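Local coordinates for possible periplasmic protein (Campylobacter jejuni, PDB 3RGC) that probably acts as a SurA-like periplasmic chaperone, with a domain related to peptidyl-prolyl cis-trans isomerases, at residues N145-T148 / L149-K153. Residues are numbered along the deposited sequence; the frame is centred on the assembly and turned at random.
Sequences NPQT and LENIK
Q147 lays its side-chain amide beside the aliphatic part of E150, one turn further on in the same helix: NE2 of Q147 lies 3.6 Å from CG of E150, and OE1 of Q147 the same distance from CB of E150. Amide and carboxylate planes are only 10° apart. The glutamine gets there by folding back at chi2 (-43°), and its NE2 also makes a weak hydrogen bond to Q182 O of the second subunit. Along the helix start, backbone bonds run from E150 N to P146 O at 2.9 Å and from N151 N to Q147 O at 3.1 Å. The N151 side chain leans over that same Q147 carbonyl, but its ND2 is hydrogen-bonded to D128 O of the second subunit. N145 is the N-cap: its OD1 accepts weakly from Q147 N (2.8 Å) and T148 N. OG1 of T148 sits between its own backbone N and carbonyl carbon (chi1 79°), which directs it to N145 O, 2.9 Å away; that carbonyl is gripped by both OG1 and N of T148. OG1 is also hydrogen-bonded to S143 OG. Helix 146-154 starts just after strand 135-143 and rests on the antiparallel sheet of the Cj1289-like C-terminal domain, L149 against Y141 and Y198 and I152 against L200, while N145, Q147, T148, E150 and N151 meet the second subunit.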
loop_
_atom_site.group_PDB
_atom_site.type_symbol
_atom_site.label_atom_id
_atom_site.label_comp_id
_atom_site.label_asym_id
_atom_site.label_seq_id
_atom_site.Cartn_x
_atom_site.Cartn_y
_atom_site.Cartn_z
ATOM N N ASN B 145 13.644 -4.670 0.200
ATOM C CA ASN B 145 13.653 -3.365 -0.458
ATOM C C ASN B 145 12.256 -3.007 -0.944
ATOM O O ASN B 145 11.698 -3.678 -1.814
ATOM C CB ASN B 145 14.641 -3.387 -1.625
ATOM C CG ASN B 145 14.844 -2.025 -2.266
ATOM O OD1 ASN B 145 13.942 -1.193 -2.324
ATOM N ND2 ASN B 145 16.038 -1.804 -2.763
ATOM N N PRO B 146 11.684 -1.950 -0.367
ATOM C CA PRO B 146 10.308 -1.558 -0.675
ATOM C C PRO B 146 10.198 -0.977 -2.087
ATOM O O PRO B 146 9.173 -1.149 -2.738
ATOM C CB PRO B 146 9.983 -0.522 0.402
ATOM C CG PRO B 146 11.342 0.027 0.834
ATOM C CD PRO B 146 12.336 -1.065 0.620
ATOM N N GLN B 147 11.257 -0.333 -2.563
ATOM C CA GLN B 147 11.277 0.176 -3.936
ATOM C C GLN B 147 11.287 -0.911 -5.023
ATOM O O GLN B 147 10.910 -0.640 -6.163
ATOM C CB GLN B 147 12.448 1.137 -4.161
ATOM C CG GLN B 147 12.172 2.545 -3.685
ATOM C CD GLN B 147 10.783 3.005 -4.052
ATOM O OE1 GLN B 147 10.435 3.092 -5.235
ATOM N NE2 GLN B 147 9.965 3.286 -3.034
ATOM N N THR B 148 11.731 -2.122 -4.687
ATOM C CA THR B 148 11.680 -3.227 -5.649
ATOM C C THR B 148 10.247 -3.769 -5.769
ATOM O O THR B 148 9.835 -4.263 -6.826
ATOM C CB THR B 148 12.659 -4.378 -5.295
ATOM O OG1 THR B 148 12.104 -5.190 -4.255
ATOM C CG2 THR B 148 13.989 -3.828 -4.843
ATOM N N LEU B 149 9.491 -3.674 -4.682
ATOM C CA LEU B 149 8.075 -4.008 -4.732
ATOM C C LEU B 149 7.263 -2.888 -5.380
ATOM O O LEU B 149 6.271 -3.155 -6.057
ATOM C CB LEU B 149 7.533 -4.346 -3.340
ATOM C CG LEU B 149 8.261 -5.489 -2.632
ATOM C CD1 LEU B 149 7.649 -5.751 -1.274
ATOM C CD2 LEU B 149 8.264 -6.765 -3.493
ATOM N N GLU B 150 7.686 -1.639 -5.186
ATOM C CA GLU B 150 7.034 -0.510 -5.853
ATOM C C GLU B 150 7.147 -0.660 -7.363
ATOM O O GLU B 150 6.162 -0.537 -8.083
ATOM C CB GLU B 150 7.625 0.832 -5.413
ATOM C CG GLU B 150 7.163 1.308 -4.043
ATOM C CD GLU B 150 5.666 1.539 -3.983
ATOM O OE1 GLU B 150 5.021 1.558 -5.055
ATOM O OE2 GLU B 150 5.130 1.697 -2.864
ATOM N N ASN B 151 8.358 -0.923 -7.837
ATOM C CA ASN B 151 8.596 -1.186 -9.253
ATOM C C ASN B 151 7.771 -2.356 -9.850
ATOM O O ASN B 151 7.751 -2.552 -11.058
ATOM C CB ASN B 151 10.099 -1.341 -9.521
ATOM C CG ASN B 151 10.876 -0.096 -9.134
ATOM O OD1 ASN B 151 10.287 0.963 -8.953
ATOM N ND2 ASN B 151 12.198 -0.212 -9.005
ATOM N N ILE B 152 7.078 -3.116 -9.011
ATOM C CA ILE B 152 6.182 -4.157 -9.514
ATOM C C ILE B 152 4.723 -3.675 -9.537
ATOM O O ILE B 152 3.971 -4.018 -10.450
ATOM C CB ILE B 152 6.322 -5.474 -8.720
ATOM C CG1 ILE B 152 7.734 -6.031 -8.864
ATOM C CG2 ILE B 152 5.351 -6.512 -9.211
ATOM C CD1 ILE B 152 8.018 -7.152 -7.901
ATOM N N LYS B 153 4.336 -2.867 -8.550
ATOM C CA LYS B 153 2.993 -2.279 -8.512
ATOM C C LYS B 153 2.810 -1.288 -9.657
ATOM O O LYS B 153 1.687 -0.994 -10.071
ATOM C CB LYS B 153 2.725 -1.585 -7.173
#